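Local atomic coordinates of particle-associated glycoside hydrolase (Acinetobacter phage Fri1, PDB entry 6C72), a protein that probably depolymerises the capsular polysaccharide of Acinetobacter baumannii as the phage tailspike, degrading the host capsule during virus entry. Residues A[513-519]-A[575-581]; A[527-533]-A[544-550]; A[551-557]-A[568-574]. All blocks are in the same frame, centred on the assembly; numbering follows the deposited sequence.

Contact 1. Residues A[513-519]-A[575-581]. With ZN (zinc ion), chain L.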
# COMPACT_ATOMS: atom_id res chain seq x y z
N ILE A 513 -2.82 -56.14 -2.72
CA ILE A 513 -3.49 -55.66 -3.94
C ILE A 513 -4.96 -56.04 -3.85
O ILE A 513 -5.28 -57.22 -3.69
CB ILE A 513 -2.86 -56.25 -5.21
CG1 ILE A 513 -1.41 -55.81 -5.39
CG2 ILE A 513 -3.70 -55.85 -6.43
CD1 ILE A 513 -0.40 -56.78 -4.91
N THR A 514 -5.85 -55.07 -3.97
CA THR A 514 -7.29 -55.31 -3.96
C THR A 514 -7.85 -55.10 -5.35
O THR A 514 -7.64 -54.04 -5.95
CB THR A 514 -8.00 -54.41 -2.96
OG1 THR A 514 -7.43 -54.61 -1.67
CG2 THR A 514 -9.48 -54.75 -2.90
N ILE A 515 -8.54 -56.10 -5.87
CA ILE A 515 -9.09 -56.07 -7.22
C ILE A 515 -10.59 -56.19 -7.09
O ILE A 515 -11.08 -57.12 -6.45
CB ILE A 515 -8.53 -57.23 -8.07
CG1 ILE A 515 -7.01 -57.30 -7.96
CG2 ILE A 515 -8.90 -57.04 -9.54
CD1 ILE A 515 -6.44 -58.62 -8.43
N THR A 516 -11.33 -55.26 -7.69
CA THR A 516 -12.78 -55.32 -7.61
C THR A 516 -13.38 -54.74 -8.89
O THR A 516 -12.72 -54.02 -9.64
CB THR A 516 -13.29 -54.60 -6.35
OG1 THR A 516 -14.70 -54.84 -6.19
CG2 THR A 516 -13.04 -53.13 -6.43
N GLY A 517 -14.63 -55.11 -9.16
CA GLY A 517 -15.30 -54.60 -10.35
C GLY A 517 -15.89 -53.21 -10.13
O GLY A 517 -16.25 -52.81 -9.02
N ALA A 518 -15.97 -52.45 -11.22
CA ALA A 518 -16.64 -51.15 -11.23
C ALA A 518 -17.23 -50.95 -12.63
O ALA A 518 -16.98 -49.97 -13.31
CB ALA A 518 -15.67 -50.02 -10.86
N ASP A 519 -18.05 -51.91 -13.04
CA ASP A 519 -18.45 -52.03 -14.43
C ASP A 519 -19.77 -51.32 -14.69
O ASP A 519 -20.69 -51.39 -13.86
CB ASP A 519 -18.56 -53.51 -14.79
CG ASP A 519 -18.37 -53.78 -16.27
OD1 ASP A 519 -19.09 -53.15 -17.07
OD2 ASP A 519 -17.50 -54.62 -16.61
N ASN A 575 -15.33 -56.41 -17.85
CA ASN A 575 -14.00 -55.95 -18.20
C ASN A 575 -13.44 -54.85 -17.31
O ASN A 575 -12.22 -54.64 -17.33
CB ASN A 575 -13.97 -55.44 -19.65
CG ASN A 575 -14.98 -54.36 -19.88
OD1 ASN A 575 -16.13 -54.47 -19.44
ND2 ASN A 575 -14.56 -53.26 -20.48
N THR A 576 -14.27 -54.10 -16.58
CA THR A 576 -13.78 -52.94 -15.84
C THR A 576 -13.45 -53.33 -14.40
O THR A 576 -14.35 -53.67 -13.62
CB THR A 576 -14.79 -51.80 -15.86
OG1 THR A 576 -15.11 -51.48 -17.22
CG2 THR A 576 -14.21 -50.59 -15.19
N PHE A 577 -12.18 -53.22 -14.03
CA PHE A 577 -11.74 -53.56 -12.70
C PHE A 577 -10.93 -52.41 -12.11
O PHE A 577 -10.23 -51.71 -12.83
CB PHE A 577 -10.90 -54.85 -12.72
CG PHE A 577 -11.70 -56.08 -13.07
CD1 PHE A 577 -11.93 -56.42 -14.41
CD2 PHE A 577 -12.21 -56.91 -12.08
CE1 PHE A 577 -12.67 -57.54 -14.74
CE2 PHE A 577 -12.93 -58.04 -12.39
CZ PHE A 577 -13.16 -58.37 -13.73
N ILE A 578 -11.07 -52.21 -10.80
CA ILE A 578 -10.26 -51.25 -10.06
C ILE A 578 -9.20 -52.03 -9.30
O ILE A 578 -9.51 -53.05 -8.66
CB ILE A 578 -11.11 -50.41 -9.11
CG1 ILE A 578 -12.29 -49.72 -9.83
CG2 ILE A 578 -10.22 -49.42 -8.37
CD1 ILE A 578 -11.91 -48.66 -10.90
N VAL A 579 -7.96 -51.57 -9.35
CA VAL A 579 -6.84 -52.24 -8.69
C VAL A 579 -6.18 -51.26 -7.73
O VAL A 579 -5.67 -50.21 -8.15
CB VAL A 579 -5.83 -52.79 -9.71
CG1 VAL A 579 -4.68 -53.47 -9.01
CG2 VAL A 579 -6.53 -53.75 -10.67
N LYS A 580 -6.21 -51.57 -6.44
CA LYS A 580 -5.60 -50.75 -5.41
C LYS A 580 -4.44 -51.51 -4.79
O LYS A 580 -4.57 -52.71 -4.50
CB LYS A 580 -6.63 -50.35 -4.36
CG LYS A 580 -6.09 -49.51 -3.20
CD LYS A 580 -7.25 -49.07 -2.31
CE LYS A 580 -6.81 -48.14 -1.18
NZ LYS A 580 -6.04 -48.85 -0.10
N VAL A 581 -3.30 -50.84 -4.60
CA VAL A 581 -2.12 -51.43 -4.01
C VAL A 581 -1.77 -50.70 -2.72
O VAL A 581 -1.68 -49.47 -2.70
CB VAL A 581 -0.92 -51.40 -4.97
CG1 VAL A 581 0.16 -52.32 -4.43
CG2 VAL A 581 -1.34 -51.83 -6.35
ZN ZN L . -18.03 -53.58 -19.15
O HOH W 1 -5.18 -53.03 -1.41
O HOH W 2 -17.71 -51.44 -19.93
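D519 and N575 meet at a zinc ion, their side chains crossing at about a right angle with carboxylate and amide planes 64° apart. N575 OD1 approaches the metal to 2.1 Å and D519 OD1 to 2.4 Å, while a water takes a further position. D519 OD2 lies farther off, a long 2.8 Å from the zinc, so the carboxylate holds it unevenly. A chi1 of -155°, which sets CG opposite the backbone N, lets OD2 face the amides of N575 and T576. It accepts N575 N nearly along its C-O axis and T576 N from above the carboxylate plane, at 3.1 and 3.3 Å. These two bonds, with one from T521 N to D519 OD1, fix the rotation of the carboxylate; N575 ND2 is tied to N494.

Beyond the metal, strands 513-517 and 576-581 run antiparallel. Paired amides join T514 to K580 and T516 to I578, and A518 N adds a bond to T576 O. On one face I513 lies alongside V579 and V581, all pointing the same way: its CG2 reaches V579 CG1 at 3.6 Å, while CG1 rests on V581 CG1. I515 meets the F577 ring obliquely, CG2 being 4.2 Å from CD2. W560 and V556 pack against I513 and F577 here. The other face carries T514, T516, I578 and K580, and past the strand end A518 CB sits 3.5 Å from I578 CG1. This second face is turned to a neighbouring subunit, whose F486 forms a cation-pi contact with K580; the ammonium is also salt-bridged to D582 of its own chain.

The pairing is that of two inner strands in an antiparallel beta sheet of the C-terminal domain, closed at one end by a zinc site that T521 and S573 complete.

Contact 2. Residues A[527-533]-A[544-550]. With ZN (zinc ion), chain J.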
# COMPACT_ATOMS: atom_id res chain seq x y z
N LYS A 527 -17.80 -58.88 -11.49
CA LYS A 527 -18.10 -59.07 -10.07
C LYS A 527 -16.91 -59.78 -9.45
O LYS A 527 -16.69 -60.97 -9.70
CB LYS A 527 -19.38 -59.87 -9.84
CG LYS A 527 -20.67 -59.09 -10.00
CD LYS A 527 -21.27 -59.38 -11.35
CE LYS A 527 -22.56 -58.62 -11.58
NZ LYS A 527 -22.94 -58.93 -13.01
N ALA A 528 -16.18 -59.06 -8.61
CA ALA A 528 -14.99 -59.62 -7.99
C ALA A 528 -14.59 -58.74 -6.82
O ALA A 528 -14.80 -57.53 -6.84
CB ALA A 528 -13.83 -59.74 -8.98
N TYR A 529 -14.06 -59.39 -5.79
CA TYR A 529 -13.34 -58.71 -4.72
C TYR A 529 -12.26 -59.69 -4.28
O TYR A 529 -12.54 -60.66 -3.56
CB TYR A 529 -14.25 -58.30 -3.57
CG TYR A 529 -13.59 -57.29 -2.65
CD1 TYR A 529 -12.51 -57.65 -1.84
CD2 TYR A 529 -14.08 -55.99 -2.54
CE1 TYR A 529 -11.90 -56.74 -0.99
CE2 TYR A 529 -13.49 -55.06 -1.68
CZ TYR A 529 -12.40 -55.45 -0.91
OH TYR A 529 -11.79 -54.55 -0.05
N VAL A 530 -11.05 -59.47 -4.77
CA VAL A 530 -9.93 -60.39 -4.62
C VAL A 530 -8.79 -59.64 -3.95
O VAL A 530 -8.47 -58.52 -4.35
CB VAL A 530 -9.50 -60.95 -5.99
CG1 VAL A 530 -8.22 -61.76 -5.87
CG2 VAL A 530 -10.62 -61.78 -6.58
N GLU A 531 -8.22 -60.25 -2.92
CA GLU A 531 -7.05 -59.69 -2.25
C GLU A 531 -5.84 -60.57 -2.55
O GLU A 531 -5.88 -61.78 -2.35
CB GLU A 531 -7.29 -59.57 -0.74
CG GLU A 531 -8.34 -58.52 -0.38
CD GLU A 531 -8.70 -58.49 1.10
OE1 GLU A 531 -8.52 -59.52 1.79
OE2 GLU A 531 -9.14 -57.42 1.58
N LEU A 532 -4.78 -59.95 -3.06
CA LEU A 532 -3.52 -60.61 -3.31
C LEU A 532 -2.46 -60.01 -2.39
O LEU A 532 -2.43 -58.78 -2.19
CB LEU A 532 -3.09 -60.47 -4.78
CG LEU A 532 -4.05 -60.94 -5.88
CD1 LEU A 532 -3.40 -60.84 -7.23
CD2 LEU A 532 -4.55 -62.37 -5.64
N PHE A 533 -1.58 -60.86 -1.86
CA PHE A 533 -0.60 -60.47 -0.85
C PHE A 533 0.79 -60.89 -1.30
O PHE A 533 0.96 -61.93 -1.94
CB PHE A 533 -0.92 -61.13 0.50
CG PHE A 533 -2.31 -60.83 1.00
CD1 PHE A 533 -3.40 -61.53 0.52
CD2 PHE A 533 -2.51 -59.84 1.95
CE1 PHE A 533 -4.67 -61.25 0.99
CE2 PHE A 533 -3.78 -59.55 2.42
CZ PHE A 533 -4.86 -60.25 1.95
N ALA A 544 0.31 -64.83 -1.69
CA ALA A 544 -0.89 -65.50 -1.20
C ALA A 544 -2.09 -64.75 -1.76
O ALA A 544 -1.98 -63.59 -2.16
CB ALA A 544 -0.95 -65.56 0.33
N HIS A 545 -3.24 -65.41 -1.74
CA HIS A 545 -4.44 -64.84 -2.33
C HIS A 545 -5.61 -65.08 -1.40
O HIS A 545 -5.58 -65.99 -0.57
CB HIS A 545 -4.73 -65.45 -3.72
CG HIS A 545 -5.05 -66.91 -3.67
ND1 HIS A 545 -4.10 -67.89 -3.87
CD2 HIS A 545 -6.22 -67.55 -3.41
CE1 HIS A 545 -4.67 -69.08 -3.75
NE2 HIS A 545 -5.95 -68.90 -3.47
N ASN A 546 -6.64 -64.26 -1.55
CA ASN A 546 -7.88 -64.38 -0.79
C ASN A 546 -9.00 -63.88 -1.70
O ASN A 546 -9.18 -62.66 -1.84
CB ASN A 546 -7.82 -63.58 0.51
CG ASN A 546 -9.15 -63.60 1.28
OD1 ASN A 546 -9.86 -64.60 1.30
ND2 ASN A 546 -9.49 -62.46 1.89
N GLU A 547 -9.72 -64.80 -2.32
CA GLU A 547 -10.83 -64.46 -3.20
C GLU A 547 -12.09 -64.41 -2.34
O GLU A 547 -12.70 -65.44 -2.04
CB GLU A 547 -10.97 -65.47 -4.33
CG GLU A 547 -9.76 -65.53 -5.24
CD GLU A 547 -9.94 -66.47 -6.41
OE1 GLU A 547 -11.10 -66.82 -6.76
OE2 GLU A 547 -8.92 -66.90 -6.97
N VAL A 548 -12.48 -63.20 -1.95
CA VAL A 548 -13.70 -63.00 -1.18
C VAL A 548 -14.92 -63.15 -2.07
O VAL A 548 -15.91 -63.80 -1.71
CB VAL A 548 -13.66 -61.62 -0.50
CG1 VAL A 548 -14.92 -61.39 0.31
CG2 VAL A 548 -12.43 -61.51 0.38
N ILE A 549 -14.88 -62.49 -3.24
CA ILE A 549 -15.87 -62.60 -4.30
C ILE A 549 -15.11 -62.81 -5.60
O ILE A 549 -14.15 -62.08 -5.89
CB ILE A 549 -16.75 -61.33 -4.39
CG1 ILE A 549 -17.68 -61.22 -3.18
CG2 ILE A 549 -17.49 -61.24 -5.72
CD1 ILE A 549 -18.40 -59.91 -3.14
N ASN A 550 -15.51 -63.80 -6.39
CA ASN A 550 -14.89 -63.97 -7.70
C ASN A 550 -15.87 -64.78 -8.55
O ASN A 550 -15.85 -66.01 -8.54
CB ASN A 550 -13.53 -64.63 -7.63
CG ASN A 550 -12.61 -64.19 -8.75
OD1 ASN A 550 -12.93 -63.26 -9.49
ND2 ASN A 550 -11.47 -64.85 -8.88
ZN ZN J . -7.86 -70.08 -3.26
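E531 and N546 are joined through both backbone and side chains. Their amides exchange two bonds, and N546 ND2 donates to E531 OE1 at 3.1 Å, on the anti side but well out of the plane of a carboxylate turned 58° from the amide. E531 OE2 is salt-bridged to K512. Further main-chain pairs link F533 with A544 and Y529 with I549. Y529 O also receives a weak bond from V548 N, because V548 and I549 both face Y529.

Packing contacts divide between the two faces. On one, L532 CD2 covers H545 CB at 3.6 Å, and V530 CG2 lies against the N550 amide, 3.8 Å from CG. On the other, N546 CB meets the edge of the F533 ring at CE1, 3.9 Å away, while Y529 CB touches I549 CB. The rings of Y529 and F533 make edge-to-face contacts with F533 and Y529 of the two neighbouring subunits.

H545, on the edge strand, sets CG between the backbone N and the carbonyl carbon (chi1 65°), which leads the ring away from 527-533, and NE2 binds a zinc ion at 2.2 Å.

Such pairing belongs to an antiparallel beta hairpin, here interrupted by a classic beta bulge at V548-I549.

Contact 3. Residues A[551-557]-A[568-574]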
# COMPACT_ATOMS: atom_id res chain seq x y z
N ASP A 551 -16.72 -64.08 -9.27
CA ASP A 551 -17.73 -64.75 -10.06
C ASP A 551 -17.06 -65.64 -11.10
O ASP A 551 -16.14 -65.20 -11.80
CB ASP A 551 -18.62 -63.69 -10.70
CG ASP A 551 -19.87 -64.27 -11.30
OD1 ASP A 551 -19.79 -64.86 -12.39
OD2 ASP A 551 -20.94 -64.17 -10.65
N PRO A 552 -17.45 -66.91 -11.22
CA PRO A 552 -16.78 -67.81 -12.18
C PRO A 552 -16.95 -67.39 -13.62
O PRO A 552 -16.13 -67.78 -14.46
CB PRO A 552 -17.43 -69.17 -11.91
CG PRO A 552 -18.74 -68.83 -11.25
CD PRO A 552 -18.50 -67.61 -10.44
N LEU A 553 -17.97 -66.60 -13.94
CA LEU A 553 -18.18 -66.09 -15.29
C LEU A 553 -17.76 -64.64 -15.44
O LEU A 553 -17.27 -64.26 -16.51
CB LEU A 553 -19.66 -66.26 -15.68
CG LEU A 553 -20.09 -65.92 -17.10
CD1 LEU A 553 -19.45 -66.84 -18.12
CD2 LEU A 553 -21.61 -65.97 -17.24
N TYR A 554 -17.90 -63.81 -14.40
CA TYR A 554 -17.64 -62.38 -14.49
C TYR A 554 -16.47 -61.91 -13.63
O TYR A 554 -16.28 -60.70 -13.47
CB TYR A 554 -18.90 -61.59 -14.11
CG TYR A 554 -20.10 -61.93 -14.96
CD1 TYR A 554 -20.00 -61.98 -16.35
CD2 TYR A 554 -21.32 -62.23 -14.36
CE1 TYR A 554 -21.10 -62.29 -17.13
CE2 TYR A 554 -22.43 -62.54 -15.13
CZ TYR A 554 -22.31 -62.57 -16.52
OH TYR A 554 -23.42 -62.89 -17.28
N GLY A 555 -15.69 -62.84 -13.08
CA GLY A 555 -14.60 -62.50 -12.19
C GLY A 555 -13.30 -62.20 -12.92
O GLY A 555 -13.27 -61.86 -14.10
N VAL A 556 -12.20 -62.37 -12.18
CA VAL A 556 -10.88 -61.96 -12.63
C VAL A 556 -9.93 -63.14 -12.45
O VAL A 556 -10.12 -63.98 -11.57
CB VAL A 556 -10.36 -60.72 -11.85
CG1 VAL A 556 -10.10 -61.06 -10.40
CG2 VAL A 556 -9.11 -60.13 -12.50
N LYS A 557 -8.92 -63.20 -13.31
CA LYS A 557 -7.84 -64.18 -13.22
C LYS A 557 -6.54 -63.44 -12.96
O LYS A 557 -6.33 -62.33 -13.47
CB LYS A 557 -7.75 -65.02 -14.51
CG LYS A 557 -8.95 -65.93 -14.71
CD LYS A 557 -9.31 -66.14 -16.18
CE LYS A 557 -8.33 -67.02 -16.96
NZ LYS A 557 -8.94 -67.55 -18.25
N ALA A 568 -6.36 -60.95 -16.03
CA ALA A 568 -7.17 -61.18 -17.22
C ALA A 568 -8.63 -61.29 -16.81
O ALA A 568 -8.94 -61.66 -15.68
CB ALA A 568 -6.73 -62.45 -17.97
N GLY A 569 -9.52 -60.95 -17.75
CA GLY A 569 -10.94 -61.14 -17.54
C GLY A 569 -11.35 -62.54 -17.95
O GLY A 569 -10.55 -63.32 -18.47
N ILE A 570 -12.62 -62.84 -17.71
CA ILE A 570 -13.20 -64.13 -18.06
C ILE A 570 -14.24 -63.98 -19.16
O ILE A 570 -14.33 -64.81 -20.06
CB ILE A 570 -13.83 -64.78 -16.81
CG1 ILE A 570 -12.79 -64.92 -15.70
CG2 ILE A 570 -14.42 -66.13 -17.17
CD1 ILE A 570 -13.35 -65.53 -14.41
N THR A 571 -15.03 -62.92 -19.12
CA THR A 571 -16.00 -62.62 -20.16
C THR A 571 -15.84 -61.16 -20.55
O THR A 571 -15.69 -60.29 -19.68
CB THR A 571 -17.42 -62.93 -19.68
OG1 THR A 571 -17.47 -64.28 -19.19
CG2 THR A 571 -18.41 -62.79 -20.83
N LEU A 572 -15.85 -60.90 -21.86
CA LEU A 572 -15.50 -59.57 -22.35
C LEU A 572 -16.41 -58.49 -21.76
O LEU A 572 -15.95 -57.39 -21.44
CB LEU A 572 -15.54 -59.57 -23.87
CG LEU A 572 -14.36 -60.34 -24.50
CD1 LEU A 572 -14.48 -60.48 -26.02
CD2 LEU A 572 -13.04 -59.69 -24.13
N SER A 573 -17.69 -58.81 -21.57
CA SER A 573 -18.60 -57.82 -20.99
C SER A 573 -18.20 -57.46 -19.57
O SER A 573 -18.51 -56.36 -19.10
CB SER A 573 -20.04 -58.34 -21.02
OG SER A 573 -20.18 -59.48 -20.18
N ALA A 574 -17.50 -58.34 -18.88
CA ALA A 574 -17.05 -58.08 -17.52
C ALA A 574 -15.58 -57.70 -17.57
O ALA A 574 -14.68 -58.51 -17.35
CB ALA A 574 -17.32 -59.29 -16.63
O HOH W 3 -14.55 -61.24 -16.50
O HOH W 4 -9.47 -65.29 -19.98
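I570 has the most surface buried, lying across the turn formed by residues 551-555. Its CG2 touches L553 O at 3.5 Å, CG1 approaches G555 O equally closely, and CD1 reaches on to P552 O, so one branched side chain packs over a row of carbonyl groups. CG1 projects anti to the carbonyl carbon (chi1 -56°), and the chain continues extended to the D551-G555 bend. There D551 OD1 accepts L553 N, which makes an Asx turn, and also Y554 N, which extends it to an Asx motif, the two amides coming from opposite faces of the carboxylate plane.

K557 crosses I570 at about a right angle, resting CD on I570 CG1 at 3.7 Å. Bends at chi2 and chi3 fold the aliphatic part over I570, and NZ binds a water that is in turn bonded to G569 O. Its backbone pairs with A568 in both directions, K557 N donating to A568 O at 2.8 Å. This pair belongs to the antiparallel hairpin of strands 556-561 and 564-569, which opens beyond G569 into the two loops.

A568 brings its CB to the same side of the hairpin as K557, and both pack on F499. Where the loops separate, T571 OG1 donates to L553 O at 2.7 Å, and a second water links I570 N to the carbonyls of G555 and A574. Y554 CB meets A574 CB at 3.8 Å, its ring lying obliquely to that methyl group.

In the fold
Contact 1 is the buried member of the three, whereas contacts 2 and 3 are partly buried. Contacts 1 and 2 share one antiparallel sheet, in which strands 509-517 and 528-536 are neighbours joined by I513 N to L532 O and T516 OG1 to A528 O. The hairpin end of contact 3 belongs to a separate antiparallel sheet, and contact 3 meets contact 2 through N550 OD1 to V556 N and K527 N to Y554 O. Strand pairing dominates the first two, broken in contact 2 by a bulge, but loop carbonyls and bridging waters dominate contact 3. The second subunit touches contacts 1 and 2 extensively, contact 3 at D551 alone, while S573 from contact 3 serves the zinc site of contact 1.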